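Local coordinates for protein racemase (Pseudovibrio sp. JE062, PDB 3MKC) that belongs to the enolase superfamily, in the mandelate racemase / muconate lactonizing enzyme group, and is named a racemase, its precise activity being left open, at residues H65-I71 / D92-Q97; D136-L142 / L361-A367. All coordinates share one frame; numbering follows the deposited sequence.

Interaction 1: residues H65-I71 / D92-Q97; sequences HKWLTNI and DATQWQ
Ala93 O is gripped twice by Thr69. The hydroxyl donates the shorter bond, Thr69 OG1 to Ala93 O at 2.7 Å, and Thr69 N adds a weak, bent one to the same oxygen at 2.9 Å. The threonine can do both because OG1 stands beside its own backbone N (chi1 -47°), with the hydroxyl and N-H turned to one acceptor. The other backbone bond runs the opposite way, Trp96 N to Trp67 O at 2.8 Å.

Beside it, two rings meet. His65 sets its CE1-NE2 edge over one face of the Trp96 indole in a T-shaped stack, planes at 84° and 5.1 Å from the His65 centroid to that of the five-membered ring of Trp96. Its other ring nitrogen, ND1, accepts from Trp67 N within the type I turn His65-Leu68, which helps to hold the imidazole's rotation, though the donor lies somewhat out of the ring plane. At the Trp67 indole edge, Gln95 NE2 comes to CD1, with the two planes nearly perpendicular. That amide is itself held by Asp92 O, on a lone pair, and shares a water with Trp67 NE1. Deeper in, Thr94 turns its methyl CG2 to Thr69 O, 3.3 Å away, while its hydroxyl bonds back to Met90 O. A second water joins Thr69 O to Gln97 NE2.

With Ala93 O taking both Thr69 donors, one of them weakly, and Trp67 O taking Trp96 N, main-chain polar atoms of both segments are paired across the contact.

Interaction 2: residues D136-L142 / L361-A367; sequences DKVHPYL and LVDGGFA
Val138 and Phe366 form an antiparallel hydrogen-bonded pair, and the tight half of the contact is built round them. Val138 N donates to Phe366 O at 3.0 Å, and Phe366 N returns a bond to Val138 O at 2.8 Å. On the buried face of this pair, Val138 CG2 lies against Phe366 CB, 3.8 Å away, near the edge of the ring. Pro140 crosses the phenyl group at about a right angle, its CG 3.8 Å from Phe366 CE2, while Leu361 CD1 lies over one face of the ring, toward the rim, and also reaches Pro140 CD. Ile326 of helix 319-331 and the ring of Tyr340 also touch Phe366.

The pairing adds strand 366-367 antiparallel to strand 137-143, a strand that belongs to the barrel sheet of the enolase-type C-terminal domain: farther along, Tyr141 and Leu142 bond to the parallel neighbours 339-340 and 175-179.

The opposite side is looser and more polar. The chain of Lys137, bent at chi2 (-125°) and again at chi3, curls back across the Phe366 carbonyl to bring NZ to Val362 O at 2.9 Å; its bond to Gly365 O is long and weak. Val362 O, in the type I' turn Val362-Gly365, also accepts from Gly365 N, the two donors arriving from opposite faces of its plane. Gly365, with no side chain, lets His139 CD2 come near its CA, and the same CD2 lies 3.4 Å from Gly364 O. A water bridges the two segments, donating to both Pro140 O and Gly364 O, and exposed Asp363 in the turn has its OD2 in a long, weak ion pair with Arg174.

Overall arrangement
Interaction 1 closes before interaction 2 opens along the chain, and the two never touch: their centres are 40 Å apart, the nearest atoms about 27 Å, on opposite sides of the chain's centre. The first belongs to the N-terminal family region, where the loop after helix 52-59 folds onto the junction of helices 83-93 and 95-98. The second lies in the barrel sheet, where strand 137-143, early in that part of the chain, meets strand 366-367 close to the C-terminus. One is thus a local contact of a loop with a helix junction, bridging about twenty residues; the other joins segments 219 residues apart and brings the two ends of the barrel portion together.

Interaction 1: residues H65-I71 / D92-Q97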
ATOM      1  N   HIS A  65     -25.979 -15.633  -8.699  1.00 21.87           N
ATOM      2  CA  HIS A  65     -25.972 -15.760 -10.144  1.00 20.54           C
ATOM      3  C   HIS A  65     -24.574 -15.598 -10.701  1.00 21.04           C
ATOM      4  O   HIS A  65     -23.614 -15.442  -9.947  1.00 20.51           O
ATOM      5  CB  HIS A  65     -26.956 -14.766 -10.786  1.00 21.73           C
ATOM      6  CG  HIS A  65     -26.715 -13.332 -10.427  1.00 21.35           C
ATOM      7  ND1 HIS A  65     -25.707 -12.579 -10.993  1.00 19.20           N
ATOM      8  CD2 HIS A  65     -27.371 -12.502  -9.581  1.00 21.10           C
ATOM      9  CE1 HIS A  65     -25.755 -11.350 -10.512  1.00 20.20           C
ATOM     10  NE2 HIS A  65     -26.755 -11.276  -9.653  1.00 20.30           N
ATOM     11  N   LYS A  66     -24.467 -15.636 -12.022  1.00 20.00           N
ATOM     12  CA  LYS A  66     -23.181 -15.551 -12.694  1.00 21.23           C
ATOM     13  C   LYS A  66     -22.252 -14.453 -12.207  1.00 20.57           C
ATOM     14  O   LYS A  66     -21.048 -14.666 -12.087  1.00 19.38           O
ATOM     15  CB  LYS A  66     -23.374 -15.399 -14.204  1.00 23.08           C
ATOM     16  CG  LYS A  66     -22.055 -15.376 -14.963  1.00 25.80           C
ATOM     17  CD  LYS A  66     -22.248 -15.278 -16.458  1.00 26.89           C
ATOM     18  CE  LYS A  66     -20.905 -15.250 -17.166  1.00 27.35           C
ATOM     19  NZ  LYS A  66     -21.069 -15.147 -18.633  1.00 32.06           N
ATOM     20  N   TRP A  67     -22.810 -13.284 -11.926  1.00 19.96           N
ATOM     21  CA  TRP A  67     -22.000 -12.151 -11.494  1.00 19.34           C
ATOM     22  C   TRP A  67     -22.043 -11.859  -9.998  1.00 18.37           C
ATOM     23  O   TRP A  67     -21.416 -10.905  -9.536  1.00 15.56           O
ATOM     24  CB  TRP A  67     -22.413 -10.910 -12.282  1.00 20.45           C
ATOM     25  CG  TRP A  67     -22.246 -11.095 -13.767  1.00 23.07           C
ATOM     26  CD1 TRP A  67     -21.069 -11.140 -14.460  1.00 23.09           C
ATOM     27  CD2 TRP A  67     -23.286 -11.315 -14.732  1.00 21.98           C
ATOM     28  NE1 TRP A  67     -21.313 -11.377 -15.792  1.00 24.15           N
ATOM     29  CE2 TRP A  67     -22.663 -11.489 -15.986  1.00 22.50           C
ATOM     30  CE3 TRP A  67     -24.681 -11.383 -14.656  1.00 25.19           C
ATOM     31  CZ2 TRP A  67     -23.388 -11.728 -17.159  1.00 23.88           C
ATOM     32  CZ3 TRP A  67     -25.405 -11.621 -15.822  1.00 25.96           C
ATOM     33  CH2 TRP A  67     -24.754 -11.790 -17.057  1.00 25.21           C
ATOM     34  N   LEU A  68     -22.777 -12.678  -9.244  1.00 17.23           N
ATOM     35  CA  LEU A  68     -22.883 -12.500  -7.797  1.00 16.87           C
ATOM     36  C   LEU A  68     -22.495 -13.819  -7.138  1.00 18.12           C
ATOM     37  O   LEU A  68     -23.338 -14.590  -6.691  1.00 17.98           O
ATOM     38  CB  LEU A  68     -24.315 -12.097  -7.411  1.00 19.01           C
ATOM     39  CG  LEU A  68     -24.617 -11.765  -5.945  1.00 22.75           C
ATOM     40  CD1 LEU A  68     -23.582 -10.816  -5.404  1.00 23.81           C
ATOM     41  CD2 LEU A  68     -26.012 -11.144  -5.839  1.00 23.68           C
ATOM     42  N   THR A  69     -21.192 -14.051  -7.085  1.00 18.17           N
ATOM     43  CA  THR A  69     -20.638 -15.272  -6.536  1.00 18.19           C
ATOM     44  C   THR A  69     -19.829 -14.996  -5.277  1.00 17.11           C
ATOM     45  O   THR A  69     -19.329 -13.889  -5.080  1.00 15.41           O
ATOM     46  CB  THR A  69     -19.716 -15.913  -7.580  1.00 18.11           C
ATOM     47  OG1 THR A  69     -20.385 -15.928  -8.848  1.00 17.96           O
ATOM     48  CG2 THR A  69     -19.342 -17.331  -7.184  1.00 21.18           C
ATOM     49  N   ASN A  70     -19.715 -15.996  -4.410  1.00 16.72           N
ATOM     50  CA  ASN A  70     -18.908 -15.835  -3.215  1.00 15.78           C
ATOM     51  C   ASN A  70     -17.485 -15.690  -3.775  1.00 16.34           C
ATOM     52  O   ASN A  70     -17.108 -16.412  -4.696  1.00 17.43           O
ATOM     53  CB  ASN A  70     -19.021 -17.075  -2.322  1.00 16.81           C
ATOM     54  CG  ASN A  70     -18.098 -17.008  -1.131  1.00 17.08           C
ATOM     55  OD1 ASN A  70     -16.895 -17.235  -1.256  1.00 20.23           O
ATOM     56  ND2 ASN A  70     -18.651 -16.673   0.033  1.00 17.58           N
ATOM     57  N   ILE A  71     -16.709 -14.758  -3.227  1.00 17.30           N
ATOM     58  CA  ILE A  71     -15.357 -14.488  -3.722  1.00 19.00           C
ATOM     59  C   ILE A  71     -14.400 -15.684  -3.725  1.00 19.26           C
ATOM     60  O   ILE A  71     -13.647 -15.883  -4.683  1.00 18.93           O
ATOM     61  CB  ILE A  71     -14.704 -13.315  -2.928  1.00 19.54           C
ATOM     62  CG1 ILE A  71     -13.290 -13.023  -3.447  1.00 22.71           C
ATOM     63  CG2 ILE A  71     -14.632 -13.656  -1.458  1.00 20.35           C
ATOM     64  CD1 ILE A  71     -13.246 -12.519  -4.854  1.00 23.99           C
ATOM     65  N   ASP A  92     -14.399 -11.799 -12.460  1.00 12.78           N
ATOM     66  CA  ASP A  92     -15.514 -12.036 -13.366  1.00 14.17           C
ATOM     67  C   ASP A  92     -16.769 -12.522 -12.652  1.00 12.92           C
ATOM     68  O   ASP A  92     -17.875 -12.121 -12.993  1.00 12.54           O
ATOM     69  CB  ASP A  92     -15.119 -13.067 -14.426  1.00 16.88           C
ATOM     70  CG  ASP A  92     -16.250 -13.375 -15.382  1.00 23.38           C
ATOM     71  OD1 ASP A  92     -16.638 -12.475 -16.160  1.00 26.82           O
ATOM     72  OD2 ASP A  92     -16.765 -14.514 -15.349  1.00 27.35           O
ATOM     73  N   ALA A  93     -16.593 -13.381 -11.652  1.00 13.12           N
ATOM     74  CA  ALA A  93     -17.733 -13.953 -10.937  1.00 13.11           C
ATOM     75  C   ALA A  93     -18.361 -13.068  -9.870  1.00 13.69           C
ATOM     76  O   ALA A  93     -19.407 -13.411  -9.318  1.00 17.15           O
ATOM     77  CB  ALA A  93     -17.322 -15.291 -10.316  1.00 11.87           C
ATOM     78  N   THR A  94     -17.749 -11.924  -9.594  1.00 15.78           N
ATOM     79  CA  THR A  94     -18.253 -11.035  -8.557  1.00 14.68           C
ATOM     80  C   THR A  94     -18.566  -9.620  -9.054  1.00 14.78           C
ATOM     81  O   THR A  94     -18.742  -8.711  -8.251  1.00 16.63           O
ATOM     82  CB  THR A  94     -17.223 -10.915  -7.432  1.00 15.10           C
ATOM     83  OG1 THR A  94     -15.995 -10.426  -7.987  1.00 14.39           O
ATOM     84  CG2 THR A  94     -16.967 -12.283  -6.781  1.00 15.99           C
ATOM     85  N   GLN A  95     -18.639  -9.438 -10.366  1.00 13.92           N
ATOM     86  CA  GLN A  95     -18.907  -8.120 -10.931  1.00 15.39           C
ATOM     87  C   GLN A  95     -20.128  -7.394 -10.378  1.00 14.27           C
ATOM     88  O   GLN A  95     -20.128  -6.161 -10.286  1.00 14.38           O
ATOM     89  CB  GLN A  95     -19.063  -8.215 -12.445  1.00 16.70           C
ATOM     90  CG  GLN A  95     -17.815  -8.611 -13.187  1.00 19.30           C
ATOM     91  CD  GLN A  95     -18.066  -8.694 -14.670  1.00 19.73           C
ATOM     92  OE1 GLN A  95     -18.314  -7.683 -15.325  1.00 20.53           O
ATOM     93  NE2 GLN A  95     -18.019  -9.906 -15.211  1.00 19.88           N
ATOM     94  N   TRP A  96     -21.174  -8.136 -10.017  1.00 13.21           N
ATOM     95  CA  TRP A  96     -22.374  -7.476  -9.527  1.00 13.30           C
ATOM     96  C   TRP A  96     -22.139  -6.598  -8.303  1.00 13.22           C
ATOM     97  O   TRP A  96     -22.788  -5.566  -8.153  1.00 13.17           O
ATOM     98  CB  TRP A  96     -23.492  -8.488  -9.223  1.00 15.13           C
ATOM     99  CG  TRP A  96     -24.842  -7.824  -9.205  1.00 16.32           C
ATOM    100  CD1 TRP A  96     -25.582  -7.483  -8.105  1.00 16.60           C
ATOM    101  CD2 TRP A  96     -25.573  -7.343 -10.342  1.00 16.26           C
ATOM    102  NE1 TRP A  96     -26.727  -6.816  -8.488  1.00 17.28           N
ATOM    103  CE2 TRP A  96     -26.743  -6.716  -9.856  1.00 17.89           C
ATOM    104  CE3 TRP A  96     -25.350  -7.376 -11.723  1.00 18.67           C
ATOM    105  CZ2 TRP A  96     -27.688  -6.126 -10.704  1.00 18.54           C
ATOM    106  CZ3 TRP A  96     -26.289  -6.786 -12.572  1.00 18.01           C
ATOM    107  CH2 TRP A  96     -27.442  -6.169 -12.056  1.00 19.90           C
ATOM    108  N   GLN A  97     -21.212  -6.991  -7.433  1.00 12.87           N
ATOM    109  CA  GLN A  97     -20.945  -6.185  -6.242  1.00 13.20           C
ATOM    110  C   GLN A  97     -19.480  -6.055  -5.844  1.00 13.30           C
ATOM    111  O   GLN A  97     -19.184  -5.567  -4.761  1.00 15.74           O
ATOM    112  CB  GLN A  97     -21.737  -6.726  -5.040  1.00 13.45           C
ATOM    113  CG  GLN A  97     -21.466  -8.187  -4.684  1.00 13.77           C
ATOM    114  CD  GLN A  97     -22.334  -8.681  -3.524  1.00 15.52           C
ATOM    115  OE1 GLN A  97     -23.373  -8.098  -3.227  1.00 16.82           O
ATOM    116  NE2 GLN A  97     -21.914  -9.769  -2.881  1.00 13.78           N
TER
HETATM  117  O   HOH W   1     -19.438 -10.812 -17.684  1.00 21.90           O
HETATM  118  O   HOH W   2     -19.450 -11.351  -4.150  1.00 20.57           O

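Interaction 2: residues D136-L142 / L361-A367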
ATOM      1  N   ASP A 136      19.893  -4.518  -6.339  1.00 23.29           N
ATOM      2  CA  ASP A 136      20.488  -5.303  -5.274  1.00 24.48           C
ATOM      3  C   ASP A 136      19.853  -4.878  -3.945  1.00 23.83           C
ATOM      4  O   ASP A 136      19.890  -5.626  -2.969  1.00 25.52           O
ATOM      5  CB  ASP A 136      22.012  -5.139  -5.264  1.00 29.60           C
ATOM      6  CG  ASP A 136      22.454  -3.834  -4.672  1.00 32.52           C
ATOM      7  OD1 ASP A 136      21.922  -2.783  -5.087  1.00 35.65           O
ATOM      8  OD2 ASP A 136      23.342  -3.862  -3.791  1.00 36.05           O
ATOM      9  N   LYS A 137      19.239  -3.695  -3.927  1.00 22.31           N
ATOM     10  CA  LYS A 137      18.572  -3.177  -2.726  1.00 21.91           C
ATOM     11  C   LYS A 137      17.474  -2.165  -3.057  1.00 20.98           C
ATOM     12  O   LYS A 137      17.510  -1.521  -4.103  1.00 21.63           O
ATOM     13  CB  LYS A 137      19.577  -2.497  -1.797  1.00 23.01           C
ATOM     14  CG  LYS A 137      20.693  -3.403  -1.286  1.00 25.84           C
ATOM     15  CD  LYS A 137      20.768  -3.391   0.237  1.00 27.37           C
ATOM     16  CE  LYS A 137      20.858  -1.971   0.786  1.00 28.56           C
ATOM     17  NZ  LYS A 137      20.875  -1.940   2.274  1.00 31.64           N
ATOM     18  N   VAL A 138      16.498  -2.025  -2.166  1.00 19.54           N
ATOM     19  CA  VAL A 138      15.430  -1.052  -2.372  1.00 19.19           C
ATOM     20  C   VAL A 138      15.387  -0.102  -1.177  1.00 19.32           C
ATOM     21  O   VAL A 138      15.794  -0.466  -0.074  1.00 19.82           O
ATOM     22  CB  VAL A 138      14.051  -1.733  -2.544  1.00 20.93           C
ATOM     23  CG1 VAL A 138      14.093  -2.685  -3.732  1.00 19.66           C
ATOM     24  CG2 VAL A 138      13.659  -2.470  -1.271  1.00 18.40           C
ATOM     25  N   HIS A 139      14.905   1.119  -1.402  1.00 18.40           N
ATOM     26  CA  HIS A 139      14.830   2.122  -0.345  1.00 19.44           C
ATOM     27  C   HIS A 139      13.429   2.672  -0.189  1.00 19.09           C
ATOM     28  O   HIS A 139      12.868   3.254  -1.121  1.00 19.05           O
ATOM     29  CB  HIS A 139      15.791   3.276  -0.643  1.00 20.89           C
ATOM     30  CG  HIS A 139      17.212   2.844  -0.804  1.00 23.97           C
ATOM     31  ND1 HIS A 139      17.674   2.226  -1.946  1.00 25.41           N
ATOM     32  CD2 HIS A 139      18.259   2.891   0.051  1.00 24.04           C
ATOM     33  CE1 HIS A 139      18.946   1.908  -1.786  1.00 26.19           C
ATOM     34  NE2 HIS A 139      19.326   2.300  -0.583  1.00 26.21           N
ATOM     35  N   PRO A 140      12.839   2.504   0.998  1.00 19.72           N
ATOM     36  CA  PRO A 140      11.487   3.016   1.196  1.00 19.92           C
ATOM     37  C   PRO A 140      11.517   4.425   1.755  1.00 19.19           C
ATOM     38  O   PRO A 140      12.564   4.907   2.186  1.00 19.07           O
ATOM     39  CB  PRO A 140      10.926   2.058   2.220  1.00 21.06           C
ATOM     40  CG  PRO A 140      12.119   1.921   3.157  1.00 20.33           C
ATOM     41  CD  PRO A 140      13.293   1.752   2.186  1.00 20.19           C
ATOM     42  N   TYR A 141      10.375   5.097   1.713  1.00 18.56           N
ATOM     43  CA  TYR A 141      10.289   6.402   2.339  1.00 17.64           C
ATOM     44  C   TYR A 141       9.427   6.031   3.533  1.00 17.01           C
ATOM     45  O   TYR A 141       8.556   5.159   3.433  1.00 15.97           O
ATOM     46  CB  TYR A 141       9.623   7.452   1.437  1.00 17.64           C
ATOM     47  CG  TYR A 141       8.125   7.355   1.240  1.00 16.72           C
ATOM     48  CD1 TYR A 141       7.236   7.694   2.260  1.00 15.17           C
ATOM     49  CD2 TYR A 141       7.595   6.995   0.002  1.00 17.50           C
ATOM     50  CE1 TYR A 141       5.859   7.682   2.051  1.00 15.44           C
ATOM     51  CE2 TYR A 141       6.221   6.982  -0.218  1.00 16.77           C
ATOM     52  CZ  TYR A 141       5.359   7.326   0.810  1.00 16.37           C
ATOM     53  OH  TYR A 141       4.003   7.307   0.598  1.00 14.69           O
ATOM     54  N   LEU A 142       9.697   6.636   4.678  1.00 17.22           N
ATOM     55  CA  LEU A 142       8.925   6.310   5.865  1.00 17.97           C
ATOM     56  C   LEU A 142       7.927   7.405   6.179  1.00 17.17           C
ATOM     57  O   LEU A 142       8.273   8.585   6.202  1.00 18.86           O
ATOM     58  CB  LEU A 142       9.861   6.099   7.058  1.00 17.56           C
ATOM     59  CG  LEU A 142      10.940   5.036   6.843  1.00 19.83           C
ATOM     60  CD1 LEU A 142      11.745   4.869   8.128  1.00 20.89           C
ATOM     61  CD2 LEU A 142      10.299   3.714   6.443  1.00 20.23           C
ATOM     62  N   LEU A 361      16.072  -3.118   8.142  1.00 25.01           N
ATOM     63  CA  LEU A 361      16.372  -1.937   7.343  1.00 26.17           C
ATOM     64  C   LEU A 361      17.839  -1.601   7.590  1.00 26.51           C
ATOM     65  O   LEU A 361      18.222  -1.240   8.705  1.00 28.16           O
ATOM     66  CB  LEU A 361      15.481  -0.774   7.775  1.00 26.24           C
ATOM     67  CG  LEU A 361      15.519   0.470   6.888  1.00 29.70           C
ATOM     68  CD1 LEU A 361      14.949   0.132   5.516  1.00 28.04           C
ATOM     69  CD2 LEU A 361      14.722   1.590   7.534  1.00 29.71           C
ATOM     70  N   VAL A 362      18.657  -1.737   6.554  1.00 26.25           N
ATOM     71  CA  VAL A 362      20.087  -1.468   6.665  1.00 27.40           C
ATOM     72  C   VAL A 362      20.507  -0.271   5.819  1.00 27.24           C
ATOM     73  O   VAL A 362      20.334  -0.274   4.600  1.00 26.59           O
ATOM     74  CB  VAL A 362      20.917  -2.696   6.222  1.00 27.45           C
ATOM     75  CG1 VAL A 362      22.398  -2.383   6.312  1.00 28.40           C
ATOM     76  CG2 VAL A 362      20.571  -3.904   7.091  1.00 28.86           C
ATOM     77  N   ASP A 363      21.064   0.744   6.473  1.00 28.32           N
ATOM     78  CA  ASP A 363      21.509   1.949   5.784  1.00 28.40           C
ATOM     79  C   ASP A 363      20.339   2.529   4.989  1.00 27.49           C
ATOM     80  O   ASP A 363      20.509   3.017   3.871  1.00 28.07           O
ATOM     81  CB  ASP A 363      22.685   1.611   4.857  1.00 30.26           C
ATOM     82  CG  ASP A 363      23.272   2.836   4.174  1.00 32.49           C
ATOM     83  OD1 ASP A 363      23.425   3.881   4.839  1.00 33.40           O
ATOM     84  OD2 ASP A 363      23.594   2.746   2.968  1.00 33.86           O
ATOM     85  N   GLY A 364      19.150   2.459   5.584  1.00 26.51           N
ATOM     86  CA  GLY A 364      17.952   2.978   4.945  1.00 25.30           C
ATOM     87  C   GLY A 364      17.440   2.158   3.775  1.00 24.20           C
ATOM     88  O   GLY A 364      16.637   2.649   2.981  1.00 23.94           O
ATOM     89  N   GLY A 365      17.883   0.910   3.662  1.00 22.68           N
ATOM     90  CA  GLY A 365      17.441   0.081   2.555  1.00 19.68           C
ATOM     91  C   GLY A 365      17.268  -1.385   2.894  1.00 20.74           C
ATOM     92  O   GLY A 365      17.818  -1.876   3.884  1.00 20.35           O
ATOM     93  N   PHE A 366      16.504  -2.087   2.062  1.00 19.17           N
ATOM     94  CA  PHE A 366      16.248  -3.508   2.258  1.00 18.72           C
ATOM     95  C   PHE A 366      16.975  -4.362   1.234  1.00 18.08           C
ATOM     96  O   PHE A 366      17.104  -3.983   0.075  1.00 17.86           O
ATOM     97  CB  PHE A 366      14.748  -3.797   2.166  1.00 17.83           C
ATOM     98  CG  PHE A 366      13.948  -3.200   3.280  1.00 18.45           C
ATOM     99  CD1 PHE A 366      14.221  -3.535   4.605  1.00 19.73           C
ATOM    100  CD2 PHE A 366      12.924  -2.302   3.016  1.00 21.02           C
ATOM    101  CE1 PHE A 366      13.489  -2.985   5.648  1.00 19.01           C
ATOM    102  CE2 PHE A 366      12.179  -1.741   4.054  1.00 21.82           C
ATOM    103  CZ  PHE A 366      12.463  -2.083   5.377  1.00 21.53           C
ATOM    104  N   ALA A 367      17.453  -5.521   1.676  1.00 18.73           N
ATOM    105  CA  ALA A 367      18.145  -6.451   0.797  1.00 18.91           C
ATOM    106  C   ALA A 367      17.087  -7.347   0.172  1.00 17.67           C
ATOM    107  O   ALA A 367      15.938  -7.354   0.611  1.00 16.99           O
ATOM    108  CB  ALA A 367      19.134  -7.297   1.597  1.00 19.62           C
TER
HETATM  109  O   HOH W   3      15.191   5.092   3.253  1.00 16.68           O